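Local coordinates for protein sugar kinase (Agrobacterium tumefaciens, PDB 2RBC) that probably transfers a phosphate group from ATP to a sugar or related carbohydrate, as a putative sugar kinase of the ribokinase (pfkB) family, at residues Thr205-Glu211 with Thr237-Ala243; Leu227-His231 with Trp250-Pro256; Ala37-Asp41 with Thr94-Ile98. One frame throughout, in Å; residues are numbered along the deposited sequence.

Interaction 1 of 3, residues Thr205-Glu211 with Thr237-Ala243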
ATOM      1  N   THR A 205      34.328  -9.454   7.440  1.00 23.00           N
ATOM      2  CA  THR A 205      35.534  -8.725   7.833  1.00 22.35           C
ATOM      3  C   THR A 205      35.173  -7.439   8.619  1.00 22.06           C
ATOM      4  O   THR A 205      35.985  -6.921   9.355  1.00 19.83           O
ATOM      5  CB  THR A 205      36.371  -8.345   6.586  1.00 23.22           C
ATOM      6  OG1 THR A 205      35.579  -7.519   5.731  1.00 23.61           O
ATOM      7  CG2 THR A 205      36.835  -9.607   5.788  1.00 21.45           C
ATOM      8  N   HIS A 206      33.954  -6.934   8.420  1.00 22.29           N
ATOM      9  CA  HIS A 206      33.462  -5.691   9.015  1.00 21.06           C
ATOM     10  C   HIS A 206      32.012  -5.865   9.354  1.00 21.26           C
ATOM     11  O   HIS A 206      31.270  -6.355   8.525  1.00 22.97           O
ATOM     12  CB  HIS A 206      33.509  -4.527   8.023  1.00 21.56           C
ATOM     13  CG  HIS A 206      34.880  -4.128   7.586  1.00 19.93           C
ATOM     14  ND1 HIS A 206      35.603  -4.845   6.647  1.00 20.19           N
ATOM     15  CD2 HIS A 206      35.606  -3.026   7.878  1.00 21.70           C
ATOM     16  CE1 HIS A 206      36.739  -4.205   6.425  1.00 20.04           C
ATOM     17  NE2 HIS A 206      36.764  -3.097   7.163  1.00 19.04           N
ATOM     18  N   ILE A 207      31.597  -5.496  10.566  1.00 21.96           N
ATOM     19  CA  ILE A 207      30.166  -5.509  10.917  1.00 21.33           C
ATOM     20  C   ILE A 207      29.744  -4.155  11.466  1.00 21.67           C
ATOM     21  O   ILE A 207      30.441  -3.587  12.307  1.00 20.78           O
ATOM     22  CB  ILE A 207      29.821  -6.577  11.980  1.00 22.15           C
ATOM     23  CG1 ILE A 207      30.389  -7.961  11.645  1.00 20.79           C
ATOM     24  CG2 ILE A 207      28.308  -6.606  12.229  1.00 20.91           C
ATOM     25  CD1 ILE A 207      30.273  -8.991  12.802  1.00 20.61           C
ATOM     26  N   VAL A 208      28.614  -3.632  10.978  1.00 21.50           N
ATOM     27  CA  VAL A 208      28.051  -2.406  11.524  1.00 21.20           C
ATOM     28  C   VAL A 208      26.719  -2.822  12.065  1.00 22.33           C
ATOM     29  O   VAL A 208      25.810  -3.121  11.296  1.00 21.41           O
ATOM     30  CB  VAL A 208      27.871  -1.278  10.494  1.00 22.39           C
ATOM     31  CG1 VAL A 208      27.333  -0.012  11.187  1.00 21.20           C
ATOM     32  CG2 VAL A 208      29.171  -1.049   9.692  1.00 20.90           C
ATOM     33  N   PHE A 209      26.641  -2.915  13.394  1.00 23.03           N
ATOM     34  CA  PHE A 209      25.398  -3.257  14.083  1.00 23.70           C
ATOM     35  C   PHE A 209      24.575  -1.983  14.366  1.00 24.73           C
ATOM     36  O   PHE A 209      25.135  -0.921  14.645  1.00 24.30           O
ATOM     37  CB  PHE A 209      25.675  -3.906  15.461  1.00 23.76           C
ATOM     38  CG  PHE A 209      26.334  -5.255  15.407  1.00 23.74           C
ATOM     39  CD1 PHE A 209      25.587  -6.407  15.107  1.00 22.62           C
ATOM     40  CD2 PHE A 209      27.689  -5.400  15.756  1.00 21.25           C
ATOM     41  CE1 PHE A 209      26.192  -7.670  15.124  1.00 22.95           C
ATOM     42  CE2 PHE A 209      28.317  -6.644  15.762  1.00 23.65           C
ATOM     43  CZ  PHE A 209      27.577  -7.791  15.442  1.00 24.86           C
ATOM     44  N   SER A 210      23.241  -2.110  14.318  1.00 24.10           N
ATOM     45  CA  SER A 210      22.359  -1.066  14.800  1.00 24.58           C
ATOM     46  C   SER A 210      22.328  -1.236  16.302  1.00 24.53           C
ATOM     47  O   SER A 210      22.601  -2.327  16.820  1.00 24.50           O
ATOM     48  CB  SER A 210      20.941  -1.266  14.240  1.00 24.83           C
ATOM     49  OG  SER A 210      20.443  -2.522  14.649  1.00 23.28           O
ATOM     50  N   GLU A 211      21.984  -0.178  17.018  1.00 25.40           N
ATOM     51  CA  GLU A 211      21.873  -0.308  18.462  1.00 25.71           C
ATOM     52  C   GLU A 211      20.938  -1.467  18.949  1.00 25.61           C
ATOM     53  O   GLU A 211      21.300  -2.282  19.815  1.00 25.07           O
ATOM     54  CB  GLU A 211      21.471   1.042  19.053  1.00 25.97           C
ATOM     55  CG  GLU A 211      21.194   0.954  20.528  1.00 27.17           C
ATOM     56  CD  GLU A 211      21.121   2.322  21.184  1.00 28.68           C
ATOM     57  OE1 GLU A 211      21.218   3.352  20.481  1.00 33.41           O
ATOM     58  OE2 GLU A 211      20.964   2.327  22.424  1.00 33.95           O
ATOM     59  N   THR A 237      37.817  -8.829  13.618  1.00 22.28           N
ATOM     60  CA  THR A 237      36.798  -8.207  12.801  1.00 21.98           C
ATOM     61  C   THR A 237      36.693  -6.732  13.178  1.00 22.24           C
ATOM     62  O   THR A 237      36.743  -6.393  14.375  1.00 23.13           O
ATOM     63  CB  THR A 237      35.465  -8.938  13.021  1.00 21.72           C
ATOM     64  OG1 THR A 237      35.666 -10.346  12.832  1.00 22.01           O
ATOM     65  CG2 THR A 237      34.335  -8.473  12.079  1.00 19.30           C
ATOM     66  N   PHE A 238      36.559  -5.856  12.178  1.00 21.65           N
ATOM     67  CA  PHE A 238      36.078  -4.487  12.402  1.00 21.59           C
ATOM     68  C   PHE A 238      34.616  -4.510  12.915  1.00 22.02           C
ATOM     69  O   PHE A 238      33.735  -5.082  12.267  1.00 21.90           O
ATOM     70  CB  PHE A 238      36.223  -3.649  11.126  1.00 22.01           C
ATOM     71  CG  PHE A 238      35.720  -2.239  11.274  1.00 22.08           C
ATOM     72  CD1 PHE A 238      34.365  -1.965  11.173  1.00 21.68           C
ATOM     73  CD2 PHE A 238      36.608  -1.180  11.514  1.00 24.52           C
ATOM     74  CE1 PHE A 238      33.902  -0.681  11.308  1.00 25.39           C
ATOM     75  CE2 PHE A 238      36.139   0.100  11.648  1.00 23.50           C
ATOM     76  CZ  PHE A 238      34.792   0.348  11.538  1.00 24.65           C
ATOM     77  N   ILE A 239      34.367  -3.908  14.088  1.00 21.05           N
ATOM     78  CA  ILE A 239      33.029  -3.860  14.670  1.00 21.31           C
ATOM     79  C   ILE A 239      32.620  -2.428  14.994  1.00 21.15           C
ATOM     80  O   ILE A 239      33.304  -1.744  15.746  1.00 19.51           O
ATOM     81  CB  ILE A 239      32.957  -4.626  15.994  1.00 21.56           C
ATOM     82  CG1 ILE A 239      33.458  -6.085  15.849  1.00 20.18           C
ATOM     83  CG2 ILE A 239      31.535  -4.550  16.592  1.00 20.73           C
ATOM     84  CD1 ILE A 239      32.573  -6.982  15.021  1.00 18.87           C
ATOM     85  N   ALA A 240      31.492  -2.000  14.436  1.00 20.90           N
ATOM     86  CA  ALA A 240      30.896  -0.721  14.768  1.00 21.72           C
ATOM     87  C   ALA A 240      29.466  -0.911  15.291  1.00 22.24           C
ATOM     88  O   ALA A 240      28.770  -1.832  14.883  1.00 21.76           O
ATOM     89  CB  ALA A 240      30.901   0.230  13.503  1.00 21.37           C
ATOM     90  N   VAL A 241      29.051  -0.052  16.207  1.00 22.99           N
ATOM     91  CA  VAL A 241      27.646   0.023  16.583  1.00 23.55           C
ATOM     92  C   VAL A 241      27.209   1.459  16.366  1.00 24.51           C
ATOM     93  O   VAL A 241      27.837   2.386  16.918  1.00 25.49           O
ATOM     94  CB  VAL A 241      27.385  -0.410  18.036  1.00 23.35           C
ATOM     95  CG1 VAL A 241      25.858  -0.399  18.321  1.00 22.01           C
ATOM     96  CG2 VAL A 241      27.971  -1.820  18.328  1.00 21.61           C
ATOM     97  N   THR A 242      26.168   1.649  15.546  1.00 25.61           N
ATOM     98  CA  THR A 242      25.616   3.005  15.309  1.00 25.44           C
ATOM     99  C   THR A 242      24.518   3.290  16.320  1.00 25.64           C
ATOM    100  O   THR A 242      23.819   2.367  16.760  1.00 24.96           O
ATOM    101  CB  THR A 242      25.075   3.171  13.900  1.00 25.56           C
ATOM    102  OG1 THR A 242      24.020   2.214  13.693  1.00 26.73           O
ATOM    103  CG2 THR A 242      26.191   2.963  12.876  1.00 24.78           C
ATOM    104  N   ALA A 243      24.392   4.567  16.702  1.00 26.03           N
ATOM    105  CA  ALA A 243      23.416   5.014  17.705  1.00 26.78           C
ATOM    106  C   ALA A 243      22.663   6.264  17.231  1.00 27.60           C
ATOM    107  O   ALA A 243      22.275   7.107  18.031  1.00 29.75           O
ATOM    108  CB  ALA A 243      24.113   5.254  19.084  1.00 26.98           C
TER

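Interaction 2 of 3, residues Leu227-His231 with Trp250-Pro256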
ATOM      1  N   LEU A 227      30.767  -2.669  22.893  1.00 21.41           N
ATOM      2  CA  LEU A 227      31.938  -2.823  22.056  1.00 21.72           C
ATOM      3  C   LEU A 227      33.010  -3.744  22.673  1.00 21.42           C
ATOM      4  O   LEU A 227      33.613  -4.548  21.943  1.00 22.07           O
ATOM      5  CB  LEU A 227      32.509  -1.454  21.629  1.00 21.40           C
ATOM      6  CG  LEU A 227      31.865  -0.845  20.373  1.00 22.83           C
ATOM      7  CD1 LEU A 227      32.124  -1.777  19.220  1.00 17.84           C
ATOM      8  CD2 LEU A 227      30.389  -0.627  20.505  1.00 22.55           C
ATOM      9  N   PRO A 228      33.295  -3.621  23.985  1.00 19.73           N
ATOM     10  CA  PRO A 228      34.234  -4.580  24.569  1.00 20.53           C
ATOM     11  C   PRO A 228      33.873  -6.062  24.368  1.00 20.70           C
ATOM     12  O   PRO A 228      34.758  -6.863  24.047  1.00 19.85           O
ATOM     13  CB  PRO A 228      34.285  -4.173  26.051  1.00 20.04           C
ATOM     14  CG  PRO A 228      33.962  -2.729  26.024  1.00 20.27           C
ATOM     15  CD  PRO A 228      32.936  -2.569  24.960  1.00 20.61           C
ATOM     16  N   VAL A 229      32.583  -6.391  24.501  1.00 21.15           N
ATOM     17  CA  VAL A 229      32.126  -7.765  24.386  1.00 20.97           C
ATOM     18  C   VAL A 229      32.147  -8.194  22.918  1.00 20.80           C
ATOM     19  O   VAL A 229      32.565  -9.292  22.606  1.00 20.31           O
ATOM     20  CB  VAL A 229      30.689  -7.971  24.946  1.00 21.88           C
ATOM     21  CG1 VAL A 229      30.478  -9.480  25.235  1.00 22.95           C
ATOM     22  CG2 VAL A 229      30.487  -7.168  26.210  1.00 25.41           C
ATOM     23  N   LEU A 230      31.703  -7.314  22.023  1.00 19.54           N
ATOM     24  CA  LEU A 230      31.607  -7.654  20.630  1.00 20.46           C
ATOM     25  C   LEU A 230      33.024  -7.791  20.035  1.00 20.25           C
ATOM     26  O   LEU A 230      33.263  -8.678  19.230  1.00 22.60           O
ATOM     27  CB  LEU A 230      30.767  -6.611  19.860  1.00 20.50           C
ATOM     28  CG  LEU A 230      29.261  -6.594  20.127  1.00 21.17           C
ATOM     29  CD1 LEU A 230      28.576  -5.394  19.427  1.00 21.12           C
ATOM     30  CD2 LEU A 230      28.665  -7.960  19.659  1.00 21.77           C
ATOM     31  N   HIS A 231      33.960  -6.954  20.457  1.00 19.69           N
ATOM     32  CA  HIS A 231      35.327  -7.124  20.027  1.00 20.59           C
ATOM     33  C   HIS A 231      35.917  -8.482  20.474  1.00 20.23           C
ATOM     34  O   HIS A 231      36.566  -9.173  19.713  1.00 20.77           O
ATOM     35  CB  HIS A 231      36.234  -6.016  20.540  1.00 20.63           C
ATOM     36  CG  HIS A 231      37.681  -6.319  20.299  1.00 20.53           C
ATOM     37  ND1 HIS A 231      38.231  -6.290  19.035  1.00 21.87           N
ATOM     38  CD2 HIS A 231      38.648  -6.779  21.124  1.00 20.02           C
ATOM     39  CE1 HIS A 231      39.495  -6.661  19.107  1.00 22.15           C
ATOM     40  NE2 HIS A 231      39.778  -6.946  20.367  1.00 19.98           N
ATOM     41  N   TRP A 250      33.275   2.180  17.685  1.00 22.92           N
ATOM     42  CA  TRP A 250      33.841   1.036  16.945  1.00 23.38           C
ATOM     43  C   TRP A 250      35.168   0.586  17.509  1.00 23.27           C
ATOM     44  O   TRP A 250      35.850   1.328  18.244  1.00 22.48           O
ATOM     45  CB  TRP A 250      33.991   1.347  15.428  1.00 23.52           C
ATOM     46  CG  TRP A 250      35.216   2.180  15.028  1.00 24.27           C
ATOM     47  CD1 TRP A 250      36.408   1.709  14.598  1.00 23.48           C
ATOM     48  CD2 TRP A 250      35.309   3.604  14.993  1.00 24.24           C
ATOM     49  NE1 TRP A 250      37.261   2.751  14.310  1.00 26.75           N
ATOM     50  CE2 TRP A 250      36.602   3.929  14.536  1.00 25.85           C
ATOM     51  CE3 TRP A 250      34.416   4.649  15.304  1.00 24.66           C
ATOM     52  CZ2 TRP A 250      37.046   5.255  14.410  1.00 25.03           C
ATOM     53  CZ3 TRP A 250      34.839   5.950  15.156  1.00 24.25           C
ATOM     54  CH2 TRP A 250      36.148   6.244  14.703  1.00 24.48           C
ATOM     55  N   THR A 251      35.511  -0.646  17.128  1.00 23.43           N
ATOM     56  CA  THR A 251      36.810  -1.240  17.373  1.00 23.04           C
ATOM     57  C   THR A 251      37.380  -1.781  16.048  1.00 23.72           C
ATOM     58  O   THR A 251      36.678  -2.376  15.216  1.00 21.69           O
ATOM     59  CB  THR A 251      36.744  -2.372  18.462  1.00 23.20           C
ATOM     60  OG1 THR A 251      35.866  -3.406  18.023  1.00 21.66           O
ATOM     61  CG2 THR A 251      36.259  -1.865  19.820  1.00 22.10           C
ATOM     62  N   GLU A 252      38.679  -1.560  15.862  1.00 24.42           N
ATOM     63  CA  GLU A 252      39.400  -2.107  14.727  1.00 24.02           C
ATOM     64  C   GLU A 252      39.696  -3.586  14.937  1.00 24.61           C
ATOM     65  O   GLU A 252      39.738  -4.075  16.078  1.00 23.74           O
ATOM     66  CB  GLU A 252      40.731  -1.381  14.554  1.00 24.53           C
ATOM     67  CG  GLU A 252      40.628   0.138  14.475  1.00 25.19           C
ATOM     68  CD  GLU A 252      40.115   0.646  13.140  1.00 29.42           C
ATOM     69  OE1 GLU A 252      40.015  -0.150  12.166  1.00 29.22           O
ATOM     70  OE2 GLU A 252      39.817   1.866  13.084  1.00 31.82           O
ATOM     71  N   ALA A 253      39.968  -4.283  13.830  1.00 24.73           N
ATOM     72  CA  ALA A 253      40.502  -5.637  13.878  1.00 26.06           C
ATOM     73  C   ALA A 253      41.729  -5.684  14.758  1.00 26.98           C
ATOM     74  O   ALA A 253      42.524  -4.763  14.735  1.00 26.97           O
ATOM     75  CB  ALA A 253      40.867  -6.120  12.471  1.00 26.23           C
ATOM     76  N   ASP A 254      41.807  -6.744  15.556  0.50 26.72           N
ATOM     77  CA  ASP A 254      42.965  -7.106  16.370  0.50 26.77           C
ATOM     78  C   ASP A 254      43.341  -6.103  17.481  0.50 26.95           C
ATOM     79  O   ASP A 254      44.425  -6.218  18.044  0.50 27.62           O
ATOM     80  CB  ASP A 254      44.183  -7.449  15.476  0.50 26.06           C
ATOM     81  CG  ASP A 254      43.920  -8.629  14.504  0.50 25.17           C
ATOM     82  OD1 ASP A 254      43.099  -9.541  14.754  0.50 16.03           O
ATOM     83  OD2 ASP A 254      44.586  -8.648  13.457  0.50 25.90           O
ATOM     84  N   ASP A 255      42.445  -5.170  17.834  1.00 27.28           N
ATOM     85  CA  ASP A 255      42.715  -4.165  18.872  1.00 26.67           C
ATOM     86  C   ASP A 255      41.444  -3.816  19.642  1.00 25.88           C
ATOM     87  O   ASP A 255      40.459  -3.450  19.033  1.00 25.90           O
ATOM     88  CB  ASP A 255      43.289  -2.879  18.251  1.00 27.44           C
ATOM     89  CG  ASP A 255      43.901  -1.949  19.281  1.00 29.71           C
ATOM     90  OD1 ASP A 255      43.232  -1.471  20.229  1.00 33.79           O
ATOM     91  OD2 ASP A 255      45.122  -1.692  19.180  1.00 39.99           O
ATOM     92  N   PRO A 256      41.480  -3.878  20.984  1.00 25.47           N
ATOM     93  CA  PRO A 256      40.259  -3.586  21.761  1.00 24.92           C
ATOM     94  C   PRO A 256      39.975  -2.122  22.046  1.00 24.74           C
ATOM     95  O   PRO A 256      38.968  -1.833  22.673  1.00 24.82           O
ATOM     96  CB  PRO A 256      40.505  -4.318  23.080  1.00 25.35           C
ATOM     97  CG  PRO A 256      42.012  -4.301  23.262  1.00 25.19           C
ATOM     98  CD  PRO A 256      42.611  -4.256  21.857  1.00 25.14           C
TER
HETATM   99  O   HOH W   1      37.307  -5.273  16.694  1.00 22.15           O

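Interaction 3 of 3, residues Ala37-Asp41 with Thr94-Ile98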
ATOM      1  N   ALA A  37      17.268  -7.240   1.039  1.00 21.24           N
ATOM      2  CA  ALA A  37      15.903  -6.749   0.857  1.00 21.61           C
ATOM      3  C   ALA A  37      15.651  -5.795  -0.306  1.00 21.31           C
ATOM      4  O   ALA A  37      16.428  -4.881  -0.556  1.00 22.14           O
ATOM      5  CB  ALA A  37      15.425  -6.123   2.159  1.00 19.99           C
ATOM      6  N   ALA A  38      14.512  -6.023  -0.963  1.00 21.22           N
ATOM      7  CA  ALA A  38      13.985  -5.252  -2.095  1.00 21.31           C
ATOM      8  C   ALA A  38      12.472  -5.243  -1.918  1.00 21.17           C
ATOM      9  O   ALA A  38      11.799  -6.281  -2.143  1.00 22.25           O
ATOM     10  CB  ALA A  38      14.374  -5.888  -3.420  1.00 19.51           C
ATOM     11  N   VAL A  39      11.936  -4.103  -1.492  1.00 21.58           N
ATOM     12  CA  VAL A  39      10.549  -4.004  -0.949  1.00 21.28           C
ATOM     13  C   VAL A  39       9.910  -2.754  -1.559  1.00 22.16           C
ATOM     14  O   VAL A  39      10.566  -1.681  -1.591  1.00 22.01           O
ATOM     15  CB  VAL A  39      10.528  -3.808   0.619  1.00 21.02           C
ATOM     16  CG1 VAL A  39       9.098  -3.776   1.186  1.00 21.66           C
ATOM     17  CG2 VAL A  39      11.341  -4.879   1.338  1.00 21.12           C
ATOM     18  N   LEU A  40       8.660  -2.879  -2.028  1.00 20.81           N
ATOM     19  CA  LEU A  40       7.884  -1.690  -2.454  1.00 21.31           C
ATOM     20  C   LEU A  40       7.197  -1.053  -1.258  1.00 20.53           C
ATOM     21  O   LEU A  40       6.197  -1.560  -0.758  1.00 20.79           O
ATOM     22  CB  LEU A  40       6.871  -2.012  -3.550  1.00 21.15           C
ATOM     23  CG  LEU A  40       6.184  -0.801  -4.213  1.00 22.04           C
ATOM     24  CD1 LEU A  40       7.211   0.022  -4.984  1.00 19.59           C
ATOM     25  CD2 LEU A  40       5.121  -1.314  -5.140  1.00 22.38           C
ATOM     26  N   ASP A  41       7.757   0.057  -0.796  1.00 20.17           N
ATOM     27  CA  ASP A  41       7.158   0.834   0.274  1.00 21.09           C
ATOM     28  C   ASP A  41       6.190   1.878  -0.256  1.00 21.24           C
ATOM     29  O   ASP A  41       6.516   2.602  -1.184  1.00 22.16           O
ATOM     30  CB  ASP A  41       8.227   1.596   1.084  1.00 21.26           C
ATOM     31  CG  ASP A  41       9.049   0.699   2.023  1.00 23.12           C
ATOM     32  OD1 ASP A  41       8.691  -0.471   2.235  1.00 24.43           O
ATOM     33  OD2 ASP A  41      10.059   1.221   2.579  1.00 21.49           O
ATOM     34  N   THR A  94       4.102  -6.117  -8.536  1.00 21.88           N
ATOM     35  CA  THR A  94       4.948  -5.446  -7.530  1.00 20.90           C
ATOM     36  C   THR A  94       6.434  -5.666  -7.846  1.00 20.28           C
ATOM     37  O   THR A  94       7.250  -4.733  -7.762  1.00 19.45           O
ATOM     38  CB  THR A  94       4.603  -5.908  -6.080  1.00 21.34           C
ATOM     39  OG1 THR A  94       3.208  -5.679  -5.801  1.00 21.94           O
ATOM     40  CG2 THR A  94       5.488  -5.190  -5.035  1.00 20.13           C
ATOM     41  N   GLY A  95       6.783  -6.876  -8.269  1.00 20.15           N
ATOM     42  CA  GLY A  95       8.169  -7.200  -8.651  1.00 21.07           C
ATOM     43  C   GLY A  95       8.684  -6.397  -9.832  1.00 21.25           C
ATOM     44  O   GLY A  95       9.849  -5.902  -9.839  1.00 20.94           O
ATOM     45  N   THR A  96       7.835  -6.263 -10.843  1.00 21.75           N
ATOM     46  CA  THR A  96       8.162  -5.511 -12.050  1.00 22.66           C
ATOM     47  C   THR A  96       8.463  -4.071 -11.650  1.00 23.04           C
ATOM     48  O   THR A  96       9.408  -3.435 -12.106  1.00 22.74           O
ATOM     49  CB  THR A  96       6.998  -5.598 -13.061  1.00 23.34           C
ATOM     50  OG1 THR A  96       6.775  -6.978 -13.392  1.00 24.31           O
ATOM     51  CG2 THR A  96       7.288  -4.808 -14.344  1.00 23.29           C
ATOM     52  N   ARG A  97       7.665  -3.578 -10.737  1.00 23.48           N
ATOM     53  CA  ARG A  97       7.817  -2.228 -10.294  1.00 23.33           C
ATOM     54  C   ARG A  97       9.064  -1.986  -9.441  1.00 23.21           C
ATOM     55  O   ARG A  97       9.732  -0.950  -9.573  1.00 23.23           O
ATOM     56  CB  ARG A  97       6.595  -1.912  -9.512  1.00 24.29           C
ATOM     57  CG  ARG A  97       6.535  -0.540  -9.090  1.00 27.56           C
ATOM     58  CD  ARG A  97       5.110  -0.083  -8.958  1.00 28.57           C
ATOM     59  NE  ARG A  97       5.183   1.331  -8.643  1.00 31.01           N
ATOM     60  CZ  ARG A  97       4.221   2.025  -8.077  1.00 30.00           C
ATOM     61  NH1 ARG A  97       3.082   1.440  -7.767  1.00 30.39           N
ATOM     62  NH2 ARG A  97       4.425   3.301  -7.842  1.00 30.50           N
ATOM     63  N   ILE A  98       9.370  -2.936  -8.559  1.00 21.68           N
ATOM     64  CA  ILE A  98      10.587  -2.887  -7.770  1.00 21.16           C
ATOM     65  C   ILE A  98      11.811  -2.880  -8.688  1.00 21.24           C
ATOM     66  O   ILE A  98      12.729  -2.068  -8.522  1.00 20.97           O
ATOM     67  CB  ILE A  98      10.652  -4.099  -6.764  1.00 21.14           C
ATOM     68  CG1 ILE A  98       9.574  -3.946  -5.688  1.00 20.57           C
ATOM     69  CG2 ILE A  98      12.020  -4.219  -6.112  1.00 20.77           C
ATOM     70  CD1 ILE A  98       9.424  -5.179  -4.778  1.00 16.92           C
TER

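Interaction 1 of 3, residues Thr205-Glu211 with Thr237-Ala243
His206 to Phe209 and Phe238 to Val241 run side by side on neighbouring parallel strands in the central sheet of the ribokinase-like alpha/beta fold. The 25 residues between the two segments are largely helical and contain no strand, so the strands are joined by a beta-alpha-beta crossover through helices 211-218 and 223-233. The short strand axes diverge by 18°, and the register is in step from His206 beside Phe238 to Phe209 beside Val241. Ile207 and Phe209 each give their N-H to strand 238-242 and take one back on their carbonyl oxygen: Ile207 N reaches Phe238 O at 2.8 Å, and Ala240 N returns to Ile207 O at 2.9 Å. Phe209 repeats the pattern with Ala240 and Thr242, while Phe238 N makes a more bent bond to Thr205 O.

On the face carrying Ile207 and Phe209, helix 223-233 covers Phe209 and Val241. Ile207 can be traced outward from CB, which faces Ile239 CD1; CG1 touches both that methyl and Thr237 CG2, and CD1 ends 3.8 Å from Ile239 CD1. The two isoleucines lie alongside, pointing the same way. The other branch, Ile207 CG2, sits over the centre of the Phe209 ring, 3.4 Å above its plane. Ile239 CG2 instead meets that ring at its edge, 3.9 Å from Phe209 CE2.

The reverse face packs on helix 274-287. There the His206 and Phe238 rings meet at a slant, planes 41° apart, with His206 CD2 only 3.4 Å from Phe238 CB. A bond from the preceding residue, Thr205, helps set the imidazole's rotation: ND1 of His206 lies 2.8 Å from Thr205 OG1, a hydrogen bond made in the ring plane.

Interaction 2 of 3, residues Leu227-His231 with Trp250-Pro256
Helix 223-233 lies against the end of strand 248-251 and the type II beta turn from Glu252 to Asp255 that follows it, with Leu227 over Trp250 and His231 beside Pro256. This is helix-on-sheet packing at the margin of the ribokinase-like alpha/beta fold. Leu227 makes the apolar part: its CD1 comes 4.0 Å from Trp250 CA and 4.2 Å from Thr251 CG2.

His231 carries most of the contact. With CG anti to the backbone N (chi1 170°), its ring reaches out from the helix to the turn, against Asp255 and Pro256. One face receives Asp255 O, 3.3 Å above the plane and offset toward the rim; on that same face Pro256 CA makes a CH-pi contact, 3.8 Å from the ring centroid.

Trp250 points away from the helix, and its NE1 donates to Glu252 OE2 at 3.0 Å, in the indole plane but from above the carboxylate plane. Glu252 OE1 is held in turn by Ser292.

A single water joins helix, strand and turn. It sits at the edge of the imidazole, in its plane, 2.7 Å from His231 ND1; it also bonds to Thr251 OG1 and donates a hydrogen bond to Glu252 O.

Interaction 3 of 3, residues Ala37-Asp41 with Thr94-Ile98
Leu40, at the start of strand 39-45, pushes its side chain against one flank of helix 93-104, meeting Thr94, Arg97 and Ile98. The short strand and helix segments run nearly perpendicular, at 88°, with their axes 8.4 Å apart. Strand 39-45 belongs to the four-stranded sheet that stands apart from the central sheet, as the lid does in ribokinase relatives, so this contact ties the first residues of strand 39-45 to a helix of the main alpha/beta domain.

Apolar contacts make up the join. Leu40 CG lies anti to the backbone N (chi1 -170°), which carries CG toward the helix; from there CD2 reaches Thr94 CG2 at 3.9 Å and Arg97 CD at 4.0 Å, while CD1 faces Arg97 CG. Nearer the backbone, Leu40 CB rests 3.8 Å from Thr94 CG2. The two branches of Ile98 divide the rest, CG2 going to Ala38 CB at 3.9 Å and CG1 to Leu40 CB.

Polar groups work around the edges. The extended Arg97 chain crosses Leu40 at about a right angle and carries its guanidinium beyond it, where NH2 bonds to Gln63 and NE forms a salt bridge with Glu93 of the second subunit. The same side chain thus serves both this packing and the dimer interface.

A separate van der Waals contact involves the backbone of Ala38 to Leu40: the methyl CD1 of Ile98 lies 3.7 Å from both Ala38 O and Leu40 N.

How the interactions relate
From the N terminus, interaction 3 closes first: its loop of 52 residues brings helix 93-104 back to strand 39-45, and is complete before the other two open. Interaction 1 then starts at strand 206-210 and closes at strand 238-242. Interaction 2 opens inside that loop, on helix 223-233, and closes beyond it at the end of strand 248-251 and the turn that follows, so the two cross. They also touch physically: Ile239 O lies 2.8 Å from Thr251 N, probably a hydrogen bond between neighbouring strands. Together they tie strands 206-210, 238-242 and 248-251 of the central sheet to helix 223-233, while interaction 3, its centre about 27 Å from that of interaction 1, joins the smaller sheet to the main domain.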